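Local structure of putative citrate lyase, alfa subunit (Streptococcus mutans, 2HJ0) at residues 205-209 with 232-236; 3-7 with 18-22. The protein belongs to the citrate lyase alpha-subunit (CitF) family and is built round two large mixed beta sheets with helices interspersed between their strands. All blocks are in the same frame, centred on the assembly; numbering follows the deposited sequence.

Interaction 1 of 2, residues 205-209 with 232-236; sequences IVTDT and DAIGD
Asp208 turns its carboxylate toward Ile234 with a first torsion of -149°, while Ile234 sets CG1 between its own backbone N and carbonyl carbon (chi1 61°) and CG2 beside the N, bringing both branches to the strand side of the contact. The backbone N of Ile234 then donates to Asp208 OD1 over 2.9 Å in a nearly straight bond of 164°. It comes from above the carboxylate plane. Beyond this bond Ile234 also touches the aspartate with its side chain: Ile234 CG1 is 3.4 Å from Asp208 OD1, and Ile234 CD1 sits 3.7 Å from Asp208 CB, so the aliphatic part of the acid is covered as well as its oxygen. The other branch reaches back along the strand, with Ile234 CG2 3.5 Å from Val206 O and 4.2 Å from Val206 CG1.

This is the C-terminal end of a strand in a parallel part of an alpha/beta sheet. Strand 202-207 ends one residue before Asp208, and the loop following its parallel neighbour, strand 227-230, folds over that end before helix 238-241. Ile234 also packs against Phe73.

The carboxylate has further polar partners. Thr185 OG1 hydrogen-bonds to OD1, giving that buried oxygen a second bond. Lys184 NZ hydrogen-bonds to Asp232 O and makes a long, weak ion pair with Asp208 OD2, so that one ammonium lies close to both oxygens.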
ATOM      1  N   ILE A 205       7.964  -7.487  12.855  1.00  5.31           N
ATOM      2  CA  ILE A 205       8.332  -6.116  13.190  1.00  6.41           C
ATOM      3  C   ILE A 205       8.716  -6.092  14.674  1.00  7.37           C
ATOM      4  O   ILE A 205       8.032  -6.692  15.510  1.00  7.57           O
ATOM      5  CB  ILE A 205       7.184  -5.050  12.898  1.00  7.56           C
ATOM      6  CG1 ILE A 205       6.127  -5.087  13.986  1.00  5.72           C
ATOM      7  CG2 ILE A 205       6.542  -5.263  11.534  1.00  6.78           C
ATOM      8  CD1 ILE A 205       6.356  -4.026  14.989  1.00  2.39           C
ATOM      9  N   VAL A 206       9.831  -5.432  14.985  1.00  8.17           N
ATOM     10  CA  VAL A 206      10.344  -5.322  16.354  1.00  7.87           C
ATOM     11  C   VAL A 206      10.117  -3.885  16.805  1.00  8.92           C
ATOM     12  O   VAL A 206      10.761  -2.949  16.308  1.00  8.26           O
ATOM     13  CB  VAL A 206      11.865  -5.621  16.403  1.00  7.10           C
ATOM     14  CG1 VAL A 206      12.344  -5.723  17.854  1.00  4.62           C
ATOM     15  CG2 VAL A 206      12.157  -6.878  15.627  1.00  2.85           C
ATOM     16  N   THR A 207       9.196  -3.703  17.739  1.00  9.32           N
ATOM     17  CA  THR A 207       8.908  -2.360  18.190  1.00 12.08           C
ATOM     18  C   THR A 207       9.495  -2.043  19.533  1.00 14.66           C
ATOM     19  O   THR A 207       9.810  -2.921  20.346  1.00 17.09           O
ATOM     20  CB  THR A 207       7.399  -2.070  18.257  1.00 11.30           C
ATOM     21  OG1 THR A 207       7.187  -0.658  18.431  1.00 12.14           O
ATOM     22  CG2 THR A 207       6.770  -2.824  19.403  1.00  9.11           C
ATOM     23  N   ASP A 208       9.605  -0.751  19.765  1.00 16.55           N
ATOM     24  CA  ASP A 208      10.174  -0.233  20.979  1.00 17.79           C
ATOM     25  C   ASP A 208       9.064   0.237  21.889  1.00 17.48           C
ATOM     26  O   ASP A 208       9.247   0.360  23.101  1.00 17.78           O
ATOM     27  CB  ASP A 208      11.076   0.936  20.616  1.00 21.92           C
ATOM     28  CG  ASP A 208      12.201   1.077  21.552  1.00 25.52           C
ATOM     29  OD1 ASP A 208      13.158   1.815  21.204  1.00 26.72           O
ATOM     30  OD2 ASP A 208      12.108   0.439  22.635  1.00 28.62           O
ATOM     31  N   THR A 209       7.913   0.523  21.289  1.00 15.38           N
ATOM     32  CA  THR A 209       6.772   0.997  22.048  1.00 13.94           C
ATOM     33  C   THR A 209       5.509   0.398  21.480  1.00 12.76           C
ATOM     34  O   THR A 209       5.236   0.538  20.292  1.00 13.24           O
ATOM     35  CB  THR A 209       6.695   2.544  22.026  1.00 14.14           C
ATOM     36  OG1 THR A 209       6.061   2.983  20.823  1.00 12.81           O
ATOM     37  CG2 THR A 209       8.119   3.145  22.085  1.00 13.42           C
ATOM     38  N   ASP A 232      13.196  -3.545  24.863  1.00 21.58           N
ATOM     39  CA  ASP A 232      13.477  -2.330  25.621  1.00 23.05           C
ATOM     40  C   ASP A 232      13.874  -1.152  24.730  1.00 21.98           C
ATOM     41  O   ASP A 232      13.472  -0.016  24.993  1.00 21.99           O
ATOM     42  CB  ASP A 232      14.570  -2.593  26.671  1.00 26.38           C
ATOM     43  CG  ASP A 232      14.782  -1.401  27.609  1.00 32.10           C
ATOM     44  OD1 ASP A 232      13.806  -1.000  28.302  1.00 35.34           O
ATOM     45  OD2 ASP A 232      15.920  -0.866  27.653  1.00 32.68           O
ATOM     46  N   ALA A 233      14.645  -1.421  23.676  1.00 21.31           N
ATOM     47  CA  ALA A 233      15.090  -0.370  22.751  1.00 21.47           C
ATOM     48  C   ALA A 233      15.491  -0.913  21.395  1.00 20.95           C
ATOM     49  O   ALA A 233      16.273  -1.851  21.310  1.00 21.36           O
ATOM     50  CB  ALA A 233      16.264   0.395  23.345  1.00 20.64           C
ATOM     51  N   ILE A 234      14.975  -0.312  20.332  1.00 21.31           N
ATOM     52  CA  ILE A 234      15.314  -0.767  18.995  1.00 22.44           C
ATOM     53  C   ILE A 234      16.398   0.106  18.412  1.00 24.19           C
ATOM     54  O   ILE A 234      17.084  -0.281  17.469  1.00 25.27           O
ATOM     55  CB  ILE A 234      14.106  -0.724  18.080  1.00 21.46           C
ATOM     56  CG1 ILE A 234      13.597   0.710  17.978  1.00 21.54           C
ATOM     57  CG2 ILE A 234      13.020  -1.622  18.631  1.00 22.22           C
ATOM     58  CD1 ILE A 234      12.351   0.842  17.161  1.00 21.80           C
ATOM     59  N   GLY A 235      16.558   1.290  18.982  1.00 27.07           N
ATOM     60  CA  GLY A 235      17.580   2.193  18.494  1.00 31.95           C
ATOM     61  C   GLY A 235      18.140   3.063  19.597  1.00 35.09           C
ATOM     62  O   GLY A 235      17.532   3.209  20.652  1.00 34.81           O
ATOM     63  N   ASP A 236      19.303   3.649  19.346  1.00 39.56           N
ATOM     64  CA  ASP A 236      19.953   4.509  20.322  1.00 44.54           C
ATOM     65  C   ASP A 236      19.124   5.769  20.549  1.00 47.40           C
ATOM     66  O   ASP A 236      18.761   6.460  19.600  1.00 47.27           O
ATOM     67  CB  ASP A 236      21.350   4.887  19.835  1.00 46.08           C
ATOM     68  CG  ASP A 236      22.258   5.336  20.961  1.00 48.05           C
ATOM     69  OD1 ASP A 236      21.881   6.292  21.685  1.00 47.95           O
ATOM     70  OD2 ASP A 236      23.349   4.733  21.117  1.00 48.48           O
TER

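Interaction 2 of 2, residues 3-7 with 18-22; sequences ENKLG and YGVFE
Lys5 and Phe21 bring two irregular backbones closest together, 6.1 Å between their CA atoms, with the chain almost fully extended at Phe21 (phi 175°, psi -175°). No hydrogen bond joins the two segments, and the contact is made largely by side chains of 3-7 lying against both side-chain and main-chain atoms of 18-22.

Lys5 does most of the work. Its aliphatic chain runs alongside the Phe21 side chain, both pointing the same way, and Lys5 CG lies 3.7 Å from Phe21 CA. A bend at the third torsion (chi3 79°) carries the ammonium group round to the aromatic ring. There Lys5 NZ sits 3.5 Å from Phe21 CD2, at the edge of the ring and near its plane, not over its face. The ammonium finds its polar partner in Glu24 O, to which it hydrogen-bonds. Lys5 NZ and Glu22 OE2, opposite in charge, stay 6.5 Å apart, so any attraction between them would act at a distance.

On one flank, Val20 holds CG2 anti to its backbone N, and this methyl meets Asn4 CB at 3.9 Å, the two side chains crossing at a slant. On the other, Leu6 CD1 approaches Glu22 OE2 at 4.3 Å, a loose contact between a methyl and a carboxylate.

The two segments enclose helix 12-17, one leading into it and the other leaving it, so the contact closes the N-terminal chain on itself. Both Leu6 and Glu22 rest on Ile505. Gly19 shares a backbone hydrogen bond with Leu504, and Phe21 O accepts one from Ser503 OG, which brings this excursion against the start of strand 504-511.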
ATOM      1  N   GLU A   3      37.489  -6.517 -23.115  1.00 65.66           N
ATOM      2  CA  GLU A   3      36.649  -5.839 -22.083  1.00 65.95           C
ATOM      3  C   GLU A   3      35.234  -5.550 -22.572  1.00 66.31           C
ATOM      4  O   GLU A   3      34.828  -5.993 -23.655  1.00 66.37           O
ATOM      5  CB  GLU A   3      37.301  -4.524 -21.627  1.00 64.80           C
ATOM      6  CG  GLU A   3      38.408  -4.690 -20.592  1.00 64.44           C
ATOM      7  CD  GLU A   3      39.685  -5.299 -21.158  1.00 64.33           C
ATOM      8  OE1 GLU A   3      40.559  -5.690 -20.353  1.00 63.51           O
ATOM      9  OE2 GLU A   3      39.820  -5.380 -22.401  1.00 64.45           O
ATOM     10  N   ASN A   4      34.490  -4.806 -21.755  1.00 66.46           N
ATOM     11  CA  ASN A   4      33.111  -4.425 -22.063  1.00 66.37           C
ATOM     12  C   ASN A   4      32.984  -2.941 -22.449  1.00 65.36           C
ATOM     13  O   ASN A   4      33.971  -2.303 -22.841  1.00 64.65           O
ATOM     14  CB  ASN A   4      32.182  -4.759 -20.872  1.00 67.12           C
ATOM     15  CG  ASN A   4      32.785  -4.388 -19.511  1.00 67.44           C
ATOM     16  OD1 ASN A   4      32.944  -3.205 -19.175  1.00 65.97           O
ATOM     17  ND2 ASN A   4      33.120  -5.411 -18.720  1.00 67.68           N
ATOM     18  N   LYS A   5      31.766  -2.410 -22.343  1.00 63.76           N
ATOM     19  CA  LYS A   5      31.472  -1.014 -22.682  1.00 61.89           C
ATOM     20  C   LYS A   5      32.578  -0.058 -22.201  1.00 60.26           C
ATOM     21  O   LYS A   5      33.402   0.400 -22.996  1.00 60.42           O
ATOM     22  CB  LYS A   5      30.109  -0.605 -22.082  1.00 61.56           C
ATOM     23  CG  LYS A   5      29.129  -1.775 -21.916  1.00 60.38           C
ATOM     24  CD  LYS A   5      27.672  -1.327 -21.861  1.00 59.45           C
ATOM     25  CE  LYS A   5      27.119  -1.021 -23.250  1.00 58.81           C
ATOM     26  NZ  LYS A   5      25.633  -0.868 -23.221  1.00 59.21           N
ATOM     27  N   LEU A   6      32.591   0.233 -20.903  1.00 57.87           N
ATOM     28  CA  LEU A   6      33.591   1.116 -20.309  1.00 55.20           C
ATOM     29  C   LEU A   6      34.902   0.364 -20.103  1.00 54.17           C
ATOM     30  O   LEU A   6      34.992  -0.832 -20.385  1.00 54.76           O
ATOM     31  CB  LEU A   6      33.092   1.634 -18.962  1.00 54.85           C
ATOM     32  CG  LEU A   6      31.910   2.603 -18.963  1.00 54.46           C
ATOM     33  CD1 LEU A   6      31.107   2.424 -17.690  1.00 52.60           C
ATOM     34  CD2 LEU A   6      32.424   4.043 -19.113  1.00 53.81           C
ATOM     35  N   GLY A   7      35.912   1.068 -19.597  1.00 52.85           N
ATOM     36  CA  GLY A   7      37.205   0.447 -19.349  1.00 50.22           C
ATOM     37  C   GLY A   7      37.205  -0.360 -18.064  1.00 48.50           C
ATOM     38  O   GLY A   7      38.080  -0.185 -17.213  1.00 48.18           O
ATOM     39  N   TYR A  18      25.871 -12.409 -14.808  1.00 52.09           N
ATOM     40  CA  TYR A  18      24.987 -11.246 -14.842  1.00 53.33           C
ATOM     41  C   TYR A  18      25.072 -10.627 -16.236  1.00 54.58           C
ATOM     42  O   TYR A  18      25.911 -11.023 -17.048  1.00 55.04           O
ATOM     43  CB  TYR A  18      25.443 -10.208 -13.812  1.00 52.66           C
ATOM     44  CG  TYR A  18      25.244 -10.606 -12.366  1.00 52.15           C
ATOM     45  CD1 TYR A  18      24.225 -10.036 -11.605  1.00 52.39           C
ATOM     46  CD2 TYR A  18      26.068 -11.552 -11.758  1.00 51.07           C
ATOM     47  CE1 TYR A  18      24.031 -10.397 -10.277  1.00 52.37           C
ATOM     48  CE2 TYR A  18      25.881 -11.922 -10.428  1.00 50.84           C
ATOM     49  CZ  TYR A  18      24.861 -11.342  -9.696  1.00 51.44           C
ATOM     50  OH  TYR A  18      24.650 -11.707  -8.388  1.00 51.85           O
ATOM     51  N   GLY A  19      24.210  -9.654 -16.515  1.00 55.46           N
ATOM     52  CA  GLY A  19      24.249  -8.999 -17.809  1.00 56.69           C
ATOM     53  C   GLY A  19      25.536  -8.204 -17.873  1.00 57.88           C
ATOM     54  O   GLY A  19      25.845  -7.447 -16.960  1.00 58.25           O
ATOM     55  N   VAL A  20      26.302  -8.365 -18.940  1.00 59.50           N
ATOM     56  CA  VAL A  20      27.560  -7.642 -19.048  1.00 60.86           C
ATOM     57  C   VAL A  20      27.445  -6.343 -19.848  1.00 61.73           C
ATOM     58  O   VAL A  20      27.666  -6.320 -21.063  1.00 62.48           O
ATOM     59  CB  VAL A  20      28.674  -8.555 -19.666  1.00 62.10           C
ATOM     60  CG1 VAL A  20      28.197  -9.159 -20.999  1.00 60.95           C
ATOM     61  CG2 VAL A  20      29.968  -7.756 -19.865  1.00 62.27           C
ATOM     62  N   PHE A  21      27.082  -5.267 -19.160  1.00 61.57           N
ATOM     63  CA  PHE A  21      26.968  -3.955 -19.790  1.00 62.49           C
ATOM     64  C   PHE A  21      26.414  -2.969 -18.783  1.00 62.17           C
ATOM     65  O   PHE A  21      26.229  -3.314 -17.618  1.00 62.15           O
ATOM     66  CB  PHE A  21      26.062  -4.001 -21.036  1.00 63.75           C
ATOM     67  CG  PHE A  21      24.590  -3.972 -20.728  1.00 64.67           C
ATOM     68  CD1 PHE A  21      23.976  -5.056 -20.102  1.00 65.33           C
ATOM     69  CD2 PHE A  21      23.820  -2.851 -21.039  1.00 64.23           C
ATOM     70  CE1 PHE A  21      22.617  -5.026 -19.782  1.00 65.59           C
ATOM     71  CE2 PHE A  21      22.464  -2.809 -20.724  1.00 64.81           C
ATOM     72  CZ  PHE A  21      21.858  -3.902 -20.092  1.00 64.99           C
ATOM     73  N   GLU A  22      26.151  -1.746 -19.231  1.00 61.92           N
ATOM     74  CA  GLU A  22      25.613  -0.731 -18.342  1.00 61.45           C
ATOM     75  C   GLU A  22      25.399   0.611 -19.022  1.00 60.16           C
ATOM     76  O   GLU A  22      24.670   1.458 -18.517  1.00 58.63           O
ATOM     77  CB  GLU A  22      26.544  -0.564 -17.155  1.00 62.57           C
ATOM     78  CG  GLU A  22      26.103   0.478 -16.165  1.00 66.33           C
ATOM     79  CD  GLU A  22      26.715   1.843 -16.440  1.00 68.17           C
ATOM     80  OE1 GLU A  22      27.081   2.523 -15.447  1.00 68.78           O
ATOM     81  OE2 GLU A  22      26.829   2.231 -17.631  1.00 67.90           O
TER

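Overall arrangement
Interaction 2 comes first along the chain, closing round helix 12-17 before interaction 1 opens at residue 205. Their centres are 43 Å apart, their nearest atoms are about 27 Å apart, and they lie on opposite sides of the chain's centre. What connects them is the ten-strand mixed sheet. Interaction 1 belongs to it directly, at strand 202-207 and the loop after strand 227-230, near one border. Interaction 2 is outside it but leans on strand 504-511, the outermost strand at the other border. One is thus a buried contact at the C-terminal ends of two neighbouring parallel strands, the other a surface contact where the N-terminal residues meet a strand from near the C-terminus.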